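Long-range contacts in CYTH domain-containing protein (Pyrococcus horikoshii, PDB 2EEN), which is of unknown function but carries a CYTH domain, a fold whose characterised relatives act on triphosphate-containing substrates, and assembles as a dimer: residues Val4-Tyr9 against Lys152-Leu157; Lys118-Thr123 against Ile134-Leu139. All coordinates share one frame; numbering follows the deposited sequence.

Contact 1. Residues Val4-Tyr9 against Lys152-Leu157; sequences VELKGY and KLEKIL
Leu6 makes the largest single contribution to this contact, running from the strand up to the backbone of helix 152-157. Its CB lies 4.3 Å from Leu157 CD1. Beyond it, CG stands anti to the carbonyl carbon (chi1 -70°) and the branch continues extended (chi2 -177°), which brings the tip to the helix. CD1 ends 3.3 Å from Glu154 N and 3.6 Å from Glu154 CB, and also meets Leu153 CB at 3.9 Å. The methyl thus packs tightly on the main chain as well as on side chains. One strand repeat earlier, Val4 CG1 faces Leu153 CD2 at 4.2 Å, and Val150 also touches both Val4 and Leu6. The segment axes approach to 8.8 Å at 28°, so strand and helix run roughly alongside.

Glu5 and Lys7 direct their CB atoms away from the helix. They belong to an ExExK sequence, the signature of CYTH proteins, whose acidic residues in relatives bind metal ions. The chemistry across the contact is apolar, without hydrogen bonds or salt bridges. This implies that shape fit and burial hold the helix against the back of the strand, while the polar residues line its other face.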
loop_
_atom_site.group_PDB
_atom_site.type_symbol
_atom_site.label_atom_id
_atom_site.label_comp_id
_atom_site.label_asym_id
_atom_site.label_seq_id
_atom_site.Cartn_x
_atom_site.Cartn_y
_atom_site.Cartn_z
ATOM N N VAL A 4 -18.849 7.643 -9.679
ATOM C CA VAL A 4 -19.407 8.977 -9.760
ATOM C C VAL A 4 -19.948 9.325 -8.388
ATOM O O VAL A 4 -20.719 8.565 -7.802
ATOM C CB VAL A 4 -20.543 9.030 -10.790
ATOM C CG1 VAL A 4 -21.154 10.419 -10.830
ATOM C CG2 VAL A 4 -20.005 8.627 -12.161
ATOM N N GLU A 5 -19.541 10.471 -7.861
ATOM C CA GLU A 5 -20.012 10.868 -6.550
ATOM C C GLU A 5 -20.368 12.339 -6.475
ATOM O O GLU A 5 -19.670 13.198 -7.025
ATOM C CB GLU A 5 -18.960 10.534 -5.486
ATOM C CG GLU A 5 -19.353 10.965 -4.075
ATOM C CD GLU A 5 -18.474 10.346 -2.999
ATOM O OE1 GLU A 5 -18.621 9.133 -2.731
ATOM O OE2 GLU A 5 -17.632 11.070 -2.424
ATOM N N LEU A 6 -21.477 12.606 -5.799
ATOM C CA LEU A 6 -21.966 13.957 -5.577
ATOM C C LEU A 6 -22.206 14.104 -4.087
ATOM O O LEU A 6 -22.576 13.144 -3.410
ATOM C CB LEU A 6 -23.286 14.203 -6.311
ATOM C CG LEU A 6 -23.294 14.286 -7.831
ATOM C CD1 LEU A 6 -24.709 14.616 -8.289
ATOM C CD2 LEU A 6 -22.325 15.352 -8.296
ATOM N N LYS A 7 -22.002 15.311 -3.578
ATOM C CA LYS A 7 -22.201 15.580 -2.167
ATOM C C LYS A 7 -22.951 16.884 -1.987
ATOM O O LYS A 7 -22.760 17.832 -2.750
ATOM C CB LYS A 7 -20.849 15.663 -1.450
ATOM C CG LYS A 7 -20.941 16.085 0.015
ATOM C CD LYS A 7 -19.630 15.830 0.761
ATOM C CE LYS A 7 -18.512 16.755 0.306
ATOM N NZ LYS A 7 -17.223 16.405 0.986
ATOM N N GLY A 8 -23.806 16.922 -0.974
ATOM C CA GLY A 8 -24.560 18.120 -0.678
ATOM C C GLY A 8 -24.626 18.336 0.818
ATOM O O GLY A 8 -24.408 17.408 1.598
ATOM N N TYR A 9 -24.889 19.568 1.234
ATOM C CA TYR A 9 -25.015 19.847 2.653
ATOM C C TYR A 9 -26.368 19.295 3.057
ATOM O O TYR A 9 -27.307 19.310 2.257
ATOM C CB TYR A 9 -24.953 21.355 2.926
ATOM C CG TYR A 9 -23.569 21.926 2.768
ATOM C CD1 TYR A 9 -23.023 22.145 1.504
ATOM C CD2 TYR A 9 -22.780 22.198 3.883
ATOM C CE1 TYR A 9 -21.726 22.617 1.352
ATOM C CE2 TYR A 9 -21.479 22.667 3.742
ATOM C CZ TYR A 9 -20.960 22.873 2.477
ATOM O OH TYR A 9 -19.666 23.317 2.327
ATOM N N LYS A 152 -28.263 12.087 -13.192
ATOM C CA LYS A 152 -29.169 11.163 -12.527
ATOM C C LYS A 152 -29.059 11.282 -11.011
ATOM O O LYS A 152 -30.065 11.365 -10.305
ATOM C CB LYS A 152 -28.842 9.737 -12.959
ATOM C CG LYS A 152 -29.638 8.678 -12.253
ATOM C CD LYS A 152 -29.098 7.313 -12.606
ATOM C CE LYS A 152 -29.902 6.231 -11.941
ATOM N NZ LYS A 152 -31.295 6.177 -12.470
ATOM N N LEU A 153 -27.830 11.293 -10.509
ATOM C CA LEU A 153 -27.623 11.392 -9.072
ATOM C C LEU A 153 -27.993 12.757 -8.509
ATOM O O LEU A 153 -28.526 12.856 -7.402
ATOM C CB LEU A 153 -26.173 11.044 -8.721
ATOM C CG LEU A 153 -25.908 9.564 -8.411
ATOM C CD1 LEU A 153 -26.549 8.660 -9.457
ATOM C CD2 LEU A 153 -24.403 9.331 -8.347
ATOM N N GLU A 154 -27.720 13.814 -9.269
ATOM C CA GLU A 154 -28.057 15.145 -8.802
ATOM C C GLU A 154 -29.570 15.229 -8.652
ATOM O O GLU A 154 -30.071 15.809 -7.696
ATOM C CB GLU A 154 -27.576 16.216 -9.785
ATOM C CG GLU A 154 -27.631 17.614 -9.198
ATOM C CD GLU A 154 -27.258 18.692 -10.195
ATOM O OE1 GLU A 154 -26.245 18.524 -10.908
ATOM O OE2 GLU A 154 -27.971 19.716 -10.254
ATOM N N LYS A 155 -30.295 14.635 -9.598
ATOM C CA LYS A 155 -31.754 14.649 -9.543
ATOM C C LYS A 155 -32.270 13.947 -8.291
ATOM O O LYS A 155 -33.167 14.444 -7.612
ATOM C CB LYS A 155 -32.353 13.989 -10.790
ATOM C CG LYS A 155 -33.877 13.938 -10.773
ATOM C CD LYS A 155 -34.439 13.495 -12.116
ATOM C CE LYS A 155 -35.936 13.752 -12.181
ATOM N NZ LYS A 155 -36.504 13.419 -13.516
ATOM N N ILE A 156 -31.693 12.790 -7.975
ATOM C CA ILE A 156 -32.104 12.043 -6.792
ATOM C C ILE A 156 -31.918 12.876 -5.524
ATOM O O ILE A 156 -32.810 12.939 -4.679
ATOM C CB ILE A 156 -31.311 10.728 -6.673
ATOM C CG1 ILE A 156 -31.711 9.784 -7.810
ATOM C CG2 ILE A 156 -31.576 10.071 -5.329
ATOM C CD1 ILE A 156 -30.820 8.576 -7.938
ATOM N N LEU A 157 -30.764 13.523 -5.394
ATOM C CA LEU A 157 -30.509 14.345 -4.217
ATOM C C LEU A 157 -31.415 15.571 -4.141
ATOM O O LEU A 157 -31.915 15.910 -3.069
ATOM C CB LEU A 157 -29.044 14.784 -4.175
ATOM C CG LEU A 157 -28.085 13.644 -3.836
ATOM C CD1 LEU A 157 -26.684 14.193 -3.651
ATOM C CD2 LEU A 157 -28.562 12.945 -2.568
#

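Contact 2. Residues Lys118-Thr123 against Ile134-Leu139; sequences KGVTIT and IEIETL
Ile122 and Ile136, directly paired across the two antiparallel strands, meet at an oblique angle on one face of the sheet. Ile136 extends its CG1 branch anti to the backbone N (chi1 -171°), which carries CD1 over to the partner strand. There it sits 3.7 Å from Ile122 CG1 and 3.9 Å from Val120 CG1, bridging two residues of that strand. On the other flank of Ile122, its CG2 meets Ile134 CD1 at 3.8 Å, again slantwise, so aliphatic branches from both strands interlock.

The opposite face is polar. Thr123 turns OG1 into the position between its backbone N and carbonyl carbon, where the hydroxyl oxygen touches Glu135 CB at 3.3 Å; the carboxylate of Glu135 leads away from this neighbour. Thr121 is paired with Glu137, and a water bonded to Thr121 OG1 makes a weak bond to Glu137 OE1.

Reciprocal backbone bonds link Thr121 with Glu137 and Thr123 with Glu135. Thr123 N to Glu135 O measures 2.8 Å, with 163° at the hydrogen. At the open end of the hairpin Thr138 OG1 donates to Gly119 O over 2.9 Å, from above the carbonyl plane (56° out of it). A second water joins the same Gly119 O, at 2.6 Å, to Leu139 N, at 2.8 Å.

Strand 134-139 is flanked on its other edge by strand 3-9, and strand 120-123 by strand 102-117, where Ile122 bonds to Tyr114 through the backbone. Leu153, Leu157 and Leu160 of helix 146-160 and Ile14 and Val18 of helix 12-19 pack on the isoleucine face. The Thr-Glu face instead approaches Glu5, Lys7, Arg111 and Asp125, a polar surface consistent with the anion- and metal-binding interior of CYTH relatives.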
loop_
_atom_site.group_PDB
_atom_site.type_symbol
_atom_site.label_atom_id
_atom_site.label_comp_id
_atom_site.label_asym_id
_atom_site.label_seq_id
_atom_site.Cartn_x
_atom_site.Cartn_y
_atom_site.Cartn_z
ATOM N N LYS A 118 -30.294 -0.151 -8.013
ATOM C CA LYS A 118 -29.169 -1.016 -8.291
ATOM C C LYS A 118 -27.910 -0.217 -8.572
ATOM O O LYS A 118 -27.868 0.602 -9.488
ATOM C CB LYS A 118 -29.475 -1.937 -9.465
ATOM C CG LYS A 118 -28.379 -2.954 -9.700
ATOM C CD LYS A 118 -28.758 -3.940 -10.785
ATOM C CE LYS A 118 -27.651 -4.948 -11.001
ATOM N NZ LYS A 118 -26.437 -4.302 -11.566
ATOM N N GLY A 119 -26.891 -0.449 -7.757
ATOM C CA GLY A 119 -25.629 0.236 -7.949
ATOM C C GLY A 119 -25.602 1.686 -7.519
ATOM O O GLY A 119 -24.620 2.379 -7.779
ATOM N N VAL A 120 -26.665 2.153 -6.873
ATOM C CA VAL A 120 -26.712 3.541 -6.409
ATOM C C VAL A 120 -26.960 3.566 -4.910
ATOM O O VAL A 120 -27.945 2.999 -4.422
ATOM C CB VAL A 120 -27.813 4.345 -7.101
ATOM C CG1 VAL A 120 -27.754 5.797 -6.636
ATOM C CG2 VAL A 120 -27.640 4.267 -8.620
ATOM N N THR A 121 -26.061 4.229 -4.189
ATOM C CA THR A 121 -26.154 4.309 -2.743
ATOM C C THR A 121 -26.075 5.744 -2.236
ATOM O O THR A 121 -25.362 6.570 -2.795
ATOM C CB THR A 121 -25.009 3.500 -2.086
ATOM O OG1 THR A 121 -25.040 2.155 -2.577
ATOM C CG2 THR A 121 -25.159 3.483 -0.569
ATOM N N ILE A 122 -26.814 6.019 -1.172
ATOM C CA ILE A 122 -26.811 7.335 -0.547
ATOM C C ILE A 122 -26.252 7.193 0.857
ATOM O O ILE A 122 -26.526 6.213 1.543
ATOM C CB ILE A 122 -28.239 7.909 -0.446
ATOM C CG1 ILE A 122 -28.567 8.684 -1.716
ATOM C CG2 ILE A 122 -28.376 8.807 0.794
ATOM C CD1 ILE A 122 -30.007 9.117 -1.783
ATOM N N THR A 123 -25.461 8.165 1.292
ATOM C CA THR A 123 -24.943 8.099 2.644
ATOM C C THR A 123 -25.267 9.373 3.393
ATOM O O THR A 123 -25.197 10.470 2.835
ATOM C CB THR A 123 -23.420 7.869 2.665
ATOM O OG1 THR A 123 -22.750 8.956 2.008
ATOM C CG2 THR A 123 -23.087 6.573 1.956
ATOM N N ILE A 134 -24.779 14.805 2.742
ATOM C CA ILE A 134 -25.386 13.655 2.108
ATOM C C ILE A 134 -24.603 13.403 0.832
ATOM O O ILE A 134 -24.311 14.324 0.063
ATOM C CB ILE A 134 -26.878 13.878 1.783
ATOM C CG1 ILE A 134 -27.439 12.611 1.122
ATOM C CG2 ILE A 134 -27.057 15.100 0.887
ATOM C CD1 ILE A 134 -28.939 12.589 1.007
ATOM N N GLU A 135 -24.222 12.152 0.628
ATOM C CA GLU A 135 -23.481 11.793 -0.561
ATOM C C GLU A 135 -24.260 10.738 -1.310
ATOM O O GLU A 135 -25.089 10.037 -0.728
ATOM C CB GLU A 135 -22.093 11.255 -0.199
ATOM C CG GLU A 135 -21.104 12.340 0.218
ATOM C CD GLU A 135 -19.684 11.820 0.395
ATOM O OE1 GLU A 135 -19.316 10.836 -0.280
ATOM O OE2 GLU A 135 -18.924 12.409 1.193
ATOM N N ILE A 136 -24.017 10.670 -2.609
ATOM C CA ILE A 136 -24.647 9.673 -3.456
ATOM C C ILE A 136 -23.592 9.227 -4.456
ATOM O O ILE A 136 -22.778 10.031 -4.926
ATOM C CB ILE A 136 -25.902 10.228 -4.176
ATOM C CG1 ILE A 136 -26.637 9.076 -4.870
ATOM C CG2 ILE A 136 -25.509 11.324 -5.171
ATOM C CD1 ILE A 136 -28.057 9.428 -5.296
ATOM N N GLU A 137 -23.584 7.938 -4.766
ATOM C CA GLU A 137 -22.600 7.405 -5.691
ATOM C C GLU A 137 -23.111 6.241 -6.510
ATOM O O GLU A 137 -24.037 5.530 -6.109
ATOM C CB GLU A 137 -21.366 6.936 -4.926
ATOM C CG GLU A 137 -21.704 5.947 -3.821
ATOM C CD GLU A 137 -20.549 5.030 -3.478
ATOM O OE1 GLU A 137 -20.314 4.066 -4.237
ATOM O OE2 GLU A 137 -19.879 5.272 -2.454
ATOM N N THR A 138 -22.481 6.055 -7.663
ATOM C CA THR A 138 -22.800 4.960 -8.562
ATOM C C THR A 138 -21.597 4.771 -9.468
ATOM O O THR A 138 -20.853 5.720 -9.726
ATOM C CB THR A 138 -24.040 5.259 -9.421
ATOM O OG1 THR A 138 -24.409 4.073 -10.143
ATOM C CG2 THR A 138 -23.749 6.383 -10.414
ATOM N N LEU A 139 -21.399 3.547 -9.941
ATOM C CA LEU A 139 -20.272 3.247 -10.814
ATOM C C LEU A 139 -20.656 3.312 -12.283
ATOM O O LEU A 139 -21.782 2.991 -12.659
ATOM C CB LEU A 139 -19.711 1.860 -10.496
ATOM C CG LEU A 139 -19.175 1.653 -9.078
ATOM C CD1 LEU A 139 -18.668 0.229 -8.923
ATOM C CD2 LEU A 139 -18.060 2.651 -8.801
HETATM O O HOH W 1 -26.146 1.458 -11.527
HETATM O O HOH W 2 -22.396 1.282 -8.624
HETATM O O HOH W 3 -23.174 2.424 -4.697
#

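Both contacts are largely buried, their centres about 8 Å apart, but they build different layers. Contact 2 lies within the sheet and combines backbone bonding with a solvent-touched end, where Gly119 and Leu139 are exposed. Contact 1 lies between the sheet and a helix and buries roughly half as much surface (235 against 461 Å²), through apolar groups. They join because strands 3-9 and 131-139 are neighbours: the backbones of Val4 and Thr138 are probably hydrogen-bonded, and Leu157 CD1 packs on Ile136 CG2 at 3.5 Å. Helix 146-160 thereby touches both strands. On the other side of the sheet the carboxylates of Glu5 and Glu135 come close together among basic residues such as Lys7, so one charged surface spans the two contacts.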